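Local coordinates for protein alpha-fucosidase GH29 (Fusarium graminearum, PDB 4PSR) that is a family GH29 alpha-L-fucosidase that probably hydrolyses alpha-1,6-linked L-fucose from the reducing-end N-acetylglucosamine of glycoprotein glycans, at residues Trp33-Gly36 with Ala37-Ala41; Ser45-Tyr48 with Pro49-Met52. All coordinates share one frame; numbering follows the deposited sequence.

Contact 1: Trp33-Gly36 with Ala37-Ala41; sequences WHWG and AFTTA. With FUL (beta-L-fucopyranose), chain M.
The phenyl ring of Phe38 folds back over the backbone that precedes it, with Gly36 N lying 3.5 Å above one face, offset toward the rim. Gly36 CA shares that face in a CH-pi contact, 4.1 Å from the ring centroid and 18° off the normal. His34 meets the same ring quite differently: its carbonyl lies at the ring edge, with His34 O 3.5 Å from Phe38 CE1. This fold-back depends on the first torsion of Phe38 (chi1 49°), which sets CG between the backbone N and the carbonyl carbon.

Thr39 ties the turn together. Its OG1 accepts from Gly36 N at 3.1 Å in a nearly straight bond (163°), while Thr39 N donates in return to Gly36 O at 2.9 Å, from above the carbonyl plane. The hydroxyl also bonds to Ser312, and its side chain crosses that of Trp35 at about a right angle. At the next residue, Thr40 bonds back to Ala37 O through both its backbone N and OG1, from the same face of the carbonyl plane.

His34 NE2 is hydrogen-bonded to O4 of the bound fucose at 2.7 Å, with the oxygen in the plane of the imidazole; with ND1 bonded to Asn342 OD1, the ring is tied at both nitrogens, which should limit its rotation. The arrangement is a loop at the C-terminal end of barrel strand 29-33, where TIM-barrel enzymes place their active sites; here it forms part of the fucose pocket.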
ATOM      1  N   TRP A  33      -1.058  12.327   1.578  1.00  9.62           N
ATOM      2  CA  TRP A  33      -0.854  13.187   2.728  1.00  8.91           C
ATOM      3  C   TRP A  33      -2.122  13.354   3.555  1.00  9.92           C
ATOM      4  O   TRP A  33      -3.166  13.736   3.046  1.00 10.19           O
ATOM      5  CB  TRP A  33      -0.282  14.570   2.315  1.00  9.48           C
ATOM      6  CG  TRP A  33      -0.872  15.170   1.088  1.00  9.03           C
ATOM      7  CD1 TRP A  33      -1.889  16.069   1.003  1.00  9.30           C
ATOM      8  CD2 TRP A  33      -0.408  14.969  -0.244  1.00  9.04           C
ATOM      9  NE1 TRP A  33      -2.119  16.422  -0.316  1.00 11.36           N
ATOM     10  CE2 TRP A  33      -1.227  15.738  -1.097  1.00 10.90           C
ATOM     11  CE3 TRP A  33       0.578  14.163  -0.805  1.00  9.77           C
ATOM     12  CZ2 TRP A  33      -1.060  15.742  -2.471  1.00 10.56           C
ATOM     13  CZ3 TRP A  33       0.736  14.171  -2.184  1.00 10.42           C
ATOM     14  CH2 TRP A  33      -0.082  14.944  -2.993  1.00 10.91           C
ATOM     15  N   HIS A  34      -1.964  13.091   4.844  1.00 10.37           N
ATOM     16  CA  HIS A  34      -3.000  13.369   5.831  1.00  9.99           C
ATOM     17  C   HIS A  34      -2.860  14.818   6.291  1.00  9.05           C
ATOM     18  O   HIS A  34      -2.198  15.101   7.285  1.00 11.27           O
ATOM     19  CB  HIS A  34      -2.871  12.430   7.042  1.00 11.20           C
ATOM     20  CG  HIS A  34      -3.371  11.033   6.815  1.00 10.49           C
ATOM     21  ND1 HIS A  34      -2.793  10.142   5.936  1.00 10.47           N
ATOM     22  CD2 HIS A  34      -4.390  10.361   7.408  1.00  9.79           C
ATOM     23  CE1 HIS A  34      -3.448   8.989   5.987  1.00 13.79           C
ATOM     24  NE2 HIS A  34      -4.414   9.097   6.877  1.00 12.46           N
ATOM     25  N   TRP A  35      -3.542  15.709   5.590  1.00 10.59           N
ATOM     26  CA  TRP A  35      -3.494  17.131   5.888  1.00  9.60           C
ATOM     27  C   TRP A  35      -4.890  17.662   5.820  1.00  9.41           C
ATOM     28  O   TRP A  35      -5.571  17.499   4.814  1.00 11.36           O
ATOM     29  CB  TRP A  35      -2.618  17.850   4.866  1.00 10.92           C
ATOM     30  CG  TRP A  35      -2.460  19.328   5.099  1.00  9.87           C
ATOM     31  CD1 TRP A  35      -1.922  19.942   6.186  1.00 13.41           C
ATOM     32  CD2 TRP A  35      -2.862  20.361   4.206  1.00 10.30           C
ATOM     33  NE1 TRP A  35      -1.963  21.301   6.016  1.00 12.47           N
ATOM     34  CE2 TRP A  35      -2.532  21.580   4.801  1.00 10.35           C
ATOM     35  CE3 TRP A  35      -3.475  20.361   2.950  1.00 12.54           C
ATOM     36  CZ2 TRP A  35      -2.770  22.808   4.177  1.00 12.40           C
ATOM     37  CZ3 TRP A  35      -3.705  21.582   2.319  1.00 14.92           C
ATOM     38  CH2 TRP A  35      -3.359  22.784   2.939  1.00 13.55           C
ATOM     39  N   GLY A  36      -5.346  18.295   6.894  1.00 10.40           N
ATOM     40  CA  GLY A  36      -6.698  18.833   6.910  1.00 10.96           C
ATOM     41  C   GLY A  36      -7.016  19.569   8.201  1.00  9.42           C
ATOM     42  O   GLY A  36      -6.119  19.917   8.932  1.00 10.35           O
ATOM     43  N   ALA A  37      -8.300  19.789   8.456  1.00 12.07           N
ATOM     44  CA  ALA A  37      -8.694  20.476   9.674  1.00 10.76           C
ATOM     45  C   ALA A  37      -8.306  19.669  10.912  1.00 11.92           C
ATOM     46  O   ALA A  37      -8.113  20.235  11.972  1.00 11.67           O
ATOM     47  CB  ALA A  37     -10.184  20.763   9.685  1.00 12.48           C
ATOM     48  N   PHE A  38      -8.142  18.359  10.760  1.00 11.92           N
ATOM     49  CA  PHE A  38      -7.682  17.516  11.870  1.00 12.33           C
ATOM     50  C   PHE A  38      -6.238  17.817  12.236  1.00 11.89           C
ATOM     51  O   PHE A  38      -5.786  17.452  13.325  1.00 12.39           O
ATOM     52  CB  PHE A  38      -7.841  16.023  11.547  1.00 11.86           C
ATOM     53  CG  PHE A  38      -7.278  15.620  10.202  1.00 12.49           C
ATOM     54  CD1 PHE A  38      -5.898  15.445  10.019  1.00 10.85           C
ATOM     55  CD2 PHE A  38      -8.117  15.457   9.118  1.00 11.04           C
ATOM     56  CE1 PHE A  38      -5.385  15.122   8.764  1.00 10.10           C
ATOM     57  CE2 PHE A  38      -7.600  15.115   7.853  1.00 12.09           C
ATOM     58  CZ  PHE A  38      -6.234  14.971   7.696  1.00 12.00           C
ATOM     59  N   THR A  39      -5.506  18.512  11.358  1.00 10.80           N
ATOM     60  CA  THR A  39      -4.133  18.890  11.630  1.00  9.55           C
ATOM     61  C   THR A  39      -4.040  20.179  12.482  1.00 10.36           C
ATOM     62  O   THR A  39      -2.982  20.488  13.026  1.00 11.29           O
ATOM     63  CB  THR A  39      -3.348  19.106  10.298  1.00 11.51           C
ATOM     64  OG1 THR A  39      -3.605  18.011   9.399  1.00 11.78           O
ATOM     65  CG2 THR A  39      -1.856  19.238  10.539  1.00 11.79           C
ATOM     66  N   THR A  40      -5.125  20.949  12.528  1.00 11.45           N
ATOM     67  CA  THR A  40      -5.077  22.288  13.119  1.00 11.05           C
ATOM     68  C   THR A  40      -4.482  22.305  14.541  1.00 12.61           C
ATOM     69  O   THR A  40      -3.613  23.133  14.841  1.00 13.38           O
ATOM     70  CB  THR A  40      -6.453  22.954  13.129  1.00 12.19           C
ATOM     71  OG1 THR A  40      -7.097  22.796  11.852  1.00 14.13           O
ATOM     72  CG2 THR A  40      -6.319  24.440  13.424  1.00 14.51           C
ATOM     73  N   ALA A  41      -4.904  21.364  15.387  1.00 11.07           N
ATOM     74  CA  ALA A  41      -4.396  21.325  16.767  1.00 13.19           C
ATOM     75  C   ALA A  41      -2.923  20.919  16.862  1.00 11.55           C
ATOM     76  O   ALA A  41      -2.236  21.216  17.841  1.00 12.89           O
ATOM     77  CB  ALA A  41      -5.232  20.402  17.584  1.00 13.03           C
TER
HETATM   78  C1  FUL M 622      -6.533   4.201   9.697  1.00 13.49           C
HETATM   79  C2  FUL M 622      -7.085   5.545  10.127  1.00 16.14           C
HETATM   80  O2  FUL M 622      -7.935   5.441  11.281  1.00 13.61           O
HETATM   81  C3  FUL M 622      -5.887   6.408  10.425  1.00 13.34           C
HETATM   82  O3  FUL M 622      -6.332   7.656  10.908  1.00 12.57           O
HETATM   83  C4  FUL M 622      -5.106   6.553   9.144  1.00 13.81           C
HETATM   84  O4  FUL M 622      -5.895   7.253   8.186  1.00 13.00           O
HETATM   85  C5  FUL M 622      -4.720   5.172   8.630  1.00 14.89           C
HETATM   86  C6  FUL M 622      -3.998   5.217   7.301  1.00 15.82           C
HETATM   87  O5  FUL M 622      -5.849   4.316   8.472  1.00 13.26           O
HETATM   88  O1  FUL M 622      -7.611   3.325   9.488  1.00 15.10           O

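Contact 2: Ser45-Tyr48 with Pro49-Met52; sequences SEWY and PRNM. With FUL (beta-L-fucopyranose), chain M.
The indole of Trp47 presents its edge to the bound fucose, O2 of the sugar lying in the ring plane 2.9 Å from Trp47 NE1. The same N-H makes a weak bond to O3 of the sugar, so it is shared between two hydroxyls. On the benzene side of the indole, the extended Arg50 chain runs alongside, Arg50 CD coming within 3.5 Å of Trp47 CE3; the guanidinium is turned 85° from the indole plane, and its NH1 donates to Gln181 OE1 and the carbonyl O of Phe179. One face of the Tyr48 ring receives Met52 CB, 4.2 Å from its centroid, with Met52 SD placed obliquely in a Met-aromatic contact. The phenol hydroxyl bonds to His63.

The chain makes a type I turn from Ser45 to Tyr48, in which Ser45 OG caps Trp47 N at 3.0 Å. Trp47 O accepts from Asn51 N at 3.0 Å, in the carbonyl plane, and weakly from Arg50 N. A water bridges Ser45 OG and Asn51 OD1, donating to the latter, while Asn51 ND2 bonds to Glu54.

Glu46 CG stands between the backbone N and the carbonyl carbon (chi1 73°), and a further bend at chi2 turns the carboxylate to the sugar, where OE2 accepts from fucose O3 at 2.7 Å. OE1 is held by Trp311 N. O3 thus donates to the carboxylate and accepts, weakly, from the indole N-H, a pairing that would orient the hydroxyl and is consistent with recognition of the sugar.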
ATOM      1  N   SER A  45      -2.562  13.102  17.251  1.00 11.45           N
ATOM      2  CA  SER A  45      -2.680  12.466  15.949  1.00 12.71           C
ATOM      3  C   SER A  45      -3.843  13.059  15.189  1.00 12.14           C
ATOM      4  O   SER A  45      -4.549  13.949  15.667  1.00 12.38           O
ATOM      5  CB  SER A  45      -2.904  10.960  16.084  1.00 14.38           C
ATOM      6  OG  SER A  45      -4.194  10.713  16.595  1.00 15.47           O
ATOM      7  N   GLU A  46      -4.023  12.552  13.975  1.00 11.52           N
ATOM      8  CA  GLU A  46      -5.184  12.876  13.169  1.00 12.18           C
ATOM      9  C   GLU A  46      -6.509  12.423  13.784  1.00 10.57           C
ATOM     10  O   GLU A  46      -7.558  12.816  13.292  1.00 11.64           O
ATOM     11  CB  GLU A  46      -5.023  12.301  11.749  1.00 13.08           C
ATOM     12  CG  GLU A  46      -5.174  10.782  11.620  1.00 13.35           C
ATOM     13  CD  GLU A  46      -4.076   9.932  12.236  1.00 11.88           C
ATOM     14  OE1 GLU A  46      -2.959  10.418  12.496  1.00 13.13           O
ATOM     15  OE2 GLU A  46      -4.358   8.725  12.456  1.00 15.69           O
ATOM     16  N   TRP A  47      -6.467  11.594  14.846  1.00 10.28           N
ATOM     17  CA  TRP A  47      -7.684  11.257  15.602  1.00 10.66           C
ATOM     18  C   TRP A  47      -8.046  12.319  16.646  1.00 12.48           C
ATOM     19  O   TRP A  47      -9.017  12.141  17.367  1.00 11.82           O
ATOM     20  CB  TRP A  47      -7.607   9.856  16.237  1.00 11.82           C
ATOM     21  CG  TRP A  47      -7.883   8.734  15.267  1.00 12.63           C
ATOM     22  CD1 TRP A  47      -7.610   8.693  13.919  1.00 14.19           C
ATOM     23  CD2 TRP A  47      -8.529   7.482  15.575  1.00 12.53           C
ATOM     24  NE1 TRP A  47      -8.051   7.497  13.381  1.00 12.75           N
ATOM     25  CE2 TRP A  47      -8.621   6.740  14.379  1.00 12.75           C
ATOM     26  CE3 TRP A  47      -9.024   6.916  16.756  1.00 14.07           C
ATOM     27  CZ2 TRP A  47      -9.213   5.467  14.329  1.00 13.05           C
ATOM     28  CZ3 TRP A  47      -9.613   5.651  16.704  1.00 15.98           C
ATOM     29  CH2 TRP A  47      -9.706   4.948  15.504  1.00 14.12           C
ATOM     30  N   TYR A  48      -7.310  13.417  16.712  1.00 11.31           N
ATOM     31  CA  TYR A  48      -7.643  14.495  17.669  1.00 10.43           C
ATOM     32  C   TYR A  48      -9.116  14.897  17.657  1.00 13.18           C
ATOM     33  O   TYR A  48      -9.686  15.091  18.724  1.00 12.19           O
ATOM     34  CB  TYR A  48      -6.778  15.719  17.435  1.00 12.05           C
ATOM     35  CG  TYR A  48      -6.930  16.786  18.501  1.00 11.05           C
ATOM     36  CD1 TYR A  48      -6.095  16.805  19.604  1.00 14.17           C
ATOM     37  CD2 TYR A  48      -7.870  17.795  18.376  1.00 12.75           C
ATOM     38  CE1 TYR A  48      -6.219  17.778  20.588  1.00 14.46           C
ATOM     39  CE2 TYR A  48      -8.008  18.756  19.348  1.00 11.71           C
ATOM     40  CZ  TYR A  48      -7.156  18.762  20.436  1.00 12.91           C
ATOM     41  OH  TYR A  48      -7.263  19.744  21.403  1.00 13.99           O
ATOM     42  N   PRO A  49      -9.761  15.011  16.480  1.00 10.97           N
ATOM     43  CA  PRO A  49     -11.177  15.408  16.503  1.00 11.57           C
ATOM     44  C   PRO A  49     -12.065  14.463  17.306  1.00 12.09           C
ATOM     45  O   PRO A  49     -13.088  14.914  17.857  1.00 12.66           O
ATOM     46  CB  PRO A  49     -11.577  15.397  15.016  1.00 11.95           C
ATOM     47  CG  PRO A  49     -10.280  15.531  14.255  1.00 11.20           C
ATOM     48  CD  PRO A  49      -9.239  14.862  15.100  1.00 10.46           C
ATOM     49  N   ARG A  50     -11.738  13.170  17.298  1.00 12.54           N
ATOM     50  CA  ARG A  50     -12.462  12.170  18.099  1.00 12.68           C
ATOM     51  C   ARG A  50     -12.041  12.247  19.567  1.00 12.76           C
ATOM     52  O   ARG A  50     -12.896  12.304  20.478  1.00 12.97           O
ATOM     53  CB  ARG A  50     -12.143  10.784  17.549  1.00 12.37           C
ATOM     54  CG  ARG A  50     -12.262   9.610  18.557  1.00 11.50           C
ATOM     55  CD  ARG A  50     -12.031   8.296  17.828  1.00 15.58           C
ATOM     56  NE  ARG A  50     -12.074   7.108  18.697  1.00 14.32           N
ATOM     57  CZ  ARG A  50     -13.205   6.527  19.064  1.00 15.10           C
ATOM     58  NH1 ARG A  50     -14.370   7.034  18.721  1.00 14.60           N
ATOM     59  NH2 ARG A  50     -13.161   5.424  19.797  1.00 19.93           N
ATOM     60  N   ASN A  51     -10.740  12.238  19.818  1.00 12.68           N
ATOM     61  CA  ASN A  51     -10.253  12.086  21.191  1.00 12.21           C
ATOM     62  C   ASN A  51     -10.368  13.354  22.038  1.00 15.25           C
ATOM     63  O   ASN A  51     -10.349  13.253  23.261  1.00 14.03           O
ATOM     64  CB  ASN A  51      -8.815  11.552  21.208  1.00 12.55           C
ATOM     65  CG  ASN A  51      -8.689  10.181  20.590  1.00 13.56           C
ATOM     66  OD1 ASN A  51      -8.036  10.016  19.557  1.00 15.07           O
ATOM     67  ND2 ASN A  51      -9.297   9.172  21.220  1.00 15.68           N
ATOM     68  N   MET A  52     -10.486  14.531  21.434  1.00 12.98           N
ATOM     69  CA  MET A  52     -10.663  15.760  22.193  1.00 11.73           C
ATOM     70  C   MET A  52     -11.930  15.684  23.066  1.00 13.96           C
ATOM     71  O   MET A  52     -12.041  16.417  24.057  1.00 13.92           O
ATOM     72  CB  MET A  52     -10.720  16.990  21.264  1.00 12.85           C
ATOM     73  CG  MET A  52     -11.862  16.966  20.246  1.00 12.31           C
ATOM     74  SD  MET A  52     -12.081  18.530  19.361  1.00 13.65           S
ATOM     75  CE  MET A  52     -13.100  19.445  20.530  1.00 15.61           C
TER
HETATM   76  C1  FUL M 622      -6.533   4.201   9.697  1.00 13.49           C
HETATM   77  C2  FUL M 622      -7.085   5.545  10.127  1.00 16.14           C
HETATM   78  O2  FUL M 622      -7.935   5.441  11.281  1.00 13.61           O
HETATM   79  C3  FUL M 622      -5.887   6.408  10.425  1.00 13.34           C
HETATM   80  O3  FUL M 622      -6.332   7.656  10.908  1.00 12.57           O
HETATM   81  C4  FUL M 622      -5.106   6.553   9.144  1.00 13.81           C
HETATM   82  O4  FUL M 622      -5.895   7.253   8.186  1.00 13.00           O
HETATM   83  C5  FUL M 622      -4.720   5.172   8.630  1.00 14.89           C
HETATM   84  C6  FUL M 622      -3.998   5.217   7.301  1.00 15.82           C
HETATM   85  O5  FUL M 622      -5.849   4.316   8.472  1.00 13.26           O
HETATM   86  O1  FUL M 622      -7.611   3.325   9.488  1.00 15.10           O
HETATM   87  O   HOH W   1      -5.808  11.808  19.042  1.00 15.40           O

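How the contacts relate
Contacts 1 and 2 follow one another along the chain after barrel strand 29-33, contact 1 in the loop and contact 2 where that loop enters helix 48-51, their centres about 10 Å apart. They also pack directly: Phe38 CB lies 3.7 Å from Pro49 CG, and Ala41 CB is 3.7 Å from Tyr48 CE2. Phe38 is thus shared, its ring lying on Gly36 while its CB rests on Pro49 in the first turn of the helix. Both contacts reach the same fucose, 33-36 through His34 at O4 and 45-48 through Trp47 at O2 and, weakly, O3, and Glu46 at O3. His126, His127, Asp226 and Lys272 supply further hydrogen bonds, adding to the polar lining of the pocket.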